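Local coordinates for protein binding component of ABC transporter (Wolinella succinogenes, PDB 3K4U) that binds lysine in the cleft between its two lobes and probably, as a family 3 solute-binding protein, hands it to an ABC transporter, at residues Lys40-Lys45 with Pro200-Trp205. Numbering follows the deposited sequence.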
loop_
_atom_site.group_PDB
_atom_site.type_symbol
_atom_site.label_atom_id
_atom_site.label_comp_id
_atom_site.label_asym_id
_atom_site.label_seq_id
_atom_site.Cartn_x
_atom_site.Cartn_y
_atom_site.Cartn_z
ATOM N N LYS E 40 17.227 -28.055 -15.468
ATOM C CA LYS E 40 16.946 -27.471 -16.801
ATOM C C LYS E 40 17.413 -26.012 -16.883
ATOM O O LYS E 40 18.211 -25.654 -17.748
ATOM C CB LYS E 40 15.449 -27.550 -17.108
ATOM C CG LYS E 40 15.050 -28.207 -18.408
ATOM C CD LYS E 40 14.610 -27.175 -19.441
ATOM C CE LYS E 40 15.668 -26.961 -20.562
ATOM N NZ LYS E 40 15.549 -27.960 -21.711
ATOM N N ALA E 41 16.934 -25.180 -15.963
ATOM C CA ALA E 41 17.332 -23.774 -15.886
ATOM C C ALA E 41 18.857 -23.541 -15.880
ATOM O O ALA E 41 19.348 -22.578 -16.482
ATOM C CB ALA E 41 16.670 -23.116 -14.677
HETATM N N MSE E 42 19.595 -24.415 -15.205
HETATM C CA MSE E 42 21.065 -24.370 -15.243
HETATM C C MSE E 42 21.676 -25.055 -16.474
HETATM O O MSE E 42 22.904 -25.034 -16.617
HETATM C CB MSE E 42 21.710 -25.031 -14.019
HETATM C CG MSE E 42 21.068 -24.773 -12.687
HETATM SE SE MSE E 42 22.189 -25.612 -11.325
HETATM C CE MSE E 42 20.975 -25.677 -9.830
ATOM N N GLY E 43 20.852 -25.678 -17.330
ATOM C CA GLY E 43 21.347 -26.283 -18.588
ATOM C C GLY E 43 22.241 -27.493 -18.318
ATOM O O GLY E 43 23.344 -27.588 -18.809
ATOM N N VAL E 44 21.746 -28.416 -17.507
ATOM C CA VAL E 44 22.599 -29.376 -16.856
ATOM C C VAL E 44 21.717 -30.587 -16.589
ATOM O O VAL E 44 20.491 -30.532 -16.826
ATOM C CB VAL E 44 23.229 -28.710 -15.590
ATOM C CG1 VAL E 44 22.595 -29.176 -14.241
ATOM C CG2 VAL E 44 24.786 -28.796 -15.623
ATOM N N LYS E 45 22.328 -31.698 -16.178
ATOM C CA LYS E 45 21.565 -32.929 -15.883
ATOM C C LYS E 45 21.238 -33.113 -14.399
ATOM O O LYS E 45 22.007 -32.712 -13.522
ATOM C CB LYS E 45 22.296 -34.158 -16.407
ATOM C CG LYS E 45 22.093 -34.436 -17.908
ATOM C CD LYS E 45 22.627 -35.832 -18.283
ATOM C CE LYS E 45 23.989 -35.789 -18.966
ATOM N NZ LYS E 45 23.838 -35.805 -20.482
ATOM N N PRO E 200 28.453 -17.809 -2.126
ATOM C CA PRO E 200 27.424 -16.757 -2.224
ATOM C C PRO E 200 26.761 -16.642 -3.610
ATOM O O PRO E 200 25.530 -16.322 -3.719
ATOM C CB PRO E 200 28.183 -15.477 -1.856
ATOM C CG PRO E 200 29.623 -15.740 -2.191
ATOM C CD PRO E 200 29.804 -17.248 -1.904
ATOM N N ASP E 201 27.559 -16.923 -4.649
ATOM C CA ASP E 201 27.072 -17.018 -6.030
ATOM C C ASP E 201 25.945 -17.999 -6.234
ATOM O O ASP E 201 24.977 -17.715 -6.920
ATOM C CB ASP E 201 28.199 -17.444 -6.922
ATOM C CG ASP E 201 29.329 -16.465 -6.896
ATOM O OD1 ASP E 201 29.039 -15.264 -6.694
ATOM O OD2 ASP E 201 30.495 -16.881 -7.078
ATOM N N PHE E 202 26.072 -19.176 -5.666
ATOM C CA PHE E 202 25.123 -20.195 -5.959
ATOM C C PHE E 202 23.833 -19.862 -5.232
ATOM O O PHE E 202 22.774 -20.013 -5.804
ATOM C CB PHE E 202 25.700 -21.559 -5.564
ATOM C CG PHE E 202 24.833 -22.725 -5.924
ATOM C CD1 PHE E 202 24.107 -22.726 -7.072
ATOM C CD2 PHE E 202 24.779 -23.839 -5.099
ATOM C CE1 PHE E 202 23.331 -23.814 -7.425
ATOM C CE2 PHE E 202 23.965 -24.953 -5.430
ATOM C CZ PHE E 202 23.243 -24.936 -6.610
ATOM N N LEU E 203 23.937 -19.441 -3.962
ATOM C CA LEU E 203 22.847 -18.725 -3.243
ATOM C C LEU E 203 22.192 -17.624 -4.050
ATOM O O LEU E 203 20.965 -17.606 -4.191
ATOM C CB LEU E 203 23.391 -18.058 -2.004
ATOM C CG LEU E 203 23.264 -18.806 -0.709
ATOM C CD1 LEU E 203 23.928 -17.983 0.360
ATOM C CD2 LEU E 203 21.799 -18.910 -0.524
ATOM N N ASN E 204 22.982 -16.701 -4.594
ATOM C CA ASN E 204 22.392 -15.697 -5.461
ATOM C C ASN E 204 21.546 -16.387 -6.482
ATOM O O ASN E 204 20.389 -16.043 -6.636
ATOM C CB ASN E 204 23.443 -14.859 -6.179
ATOM C CG ASN E 204 22.861 -13.612 -6.768
ATOM O OD1 ASN E 204 22.913 -13.370 -7.979
ATOM N ND2 ASN E 204 22.287 -12.800 -5.908
ATOM N N TRP E 205 22.105 -17.399 -7.161
ATOM C CA TRP E 205 21.403 -18.069 -8.273
ATOM C C TRP E 205 20.136 -18.728 -7.806
ATOM O O TRP E 205 19.078 -18.567 -8.419
ATOM C CB TRP E 205 22.277 -19.095 -8.977
ATOM C CG TRP E 205 21.654 -19.537 -10.269
ATOM C CD1 TRP E 205 21.857 -18.982 -11.476
ATOM C CD2 TRP E 205 20.718 -20.600 -10.458
ATOM N NE1 TRP E 205 21.073 -19.615 -12.415
ATOM C CE2 TRP E 205 20.390 -20.632 -11.806
ATOM C CE3 TRP E 205 20.122 -21.534 -9.601
ATOM C CZ2 TRP E 205 19.480 -21.542 -12.339
ATOM C CZ3 TRP E 205 19.229 -22.471 -10.127
ATOM C CH2 TRP E 205 18.903 -22.453 -11.485
#
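Apolar side chains, with a Met-aromatic contact at their centre, join the C-terminal end of helix 30-41 to the first turns of helix 200-216, in the lobe that carries the parallel sheet of strand 6-11. Gly43, at positive phi, ends helix 30-41 just beyond these side chains; its N bonds to Lys40 O (2.7 Å), part of a Schellman motif. Met42, deposited as selenomethionine, does most of the touching. Its chain is extended beyond CG and runs obliquely across the six-membered ring of Trp205: SE sits above the ring face, 4.7 Å from the centroid and 20° off the normal. The terminal CE lies 3.7 Å from Trp205 CZ3. The same methyl meets the edge of the Phe202 ring, near its plane, with CE 3.8 Å from Phe202 CE1, so it touches both rings, from directions roughly at right angles. Both rings leave their helix with CG anti to the backbone N (chi1 -168° for Trp205), which sends Phe202 toward Met42 and Trp205 toward both Ala41 and Met42. Ala41 CB abuts the indole edge, 4.0 Å from Trp205 CH2. The Trp205 ring also meets that of Phe209, their planes almost parallel, and its NE1 is hydrogen-bonded to Gln76 O of a second subunit. A leucine in place of Trp205 would probably leave the Met42 selenium without its aromatic face and that carbonyl without its donor. The whole is a Met-aromatic contact joining two helices within one lobe of the two-lobed periplasmic-binding-protein fold.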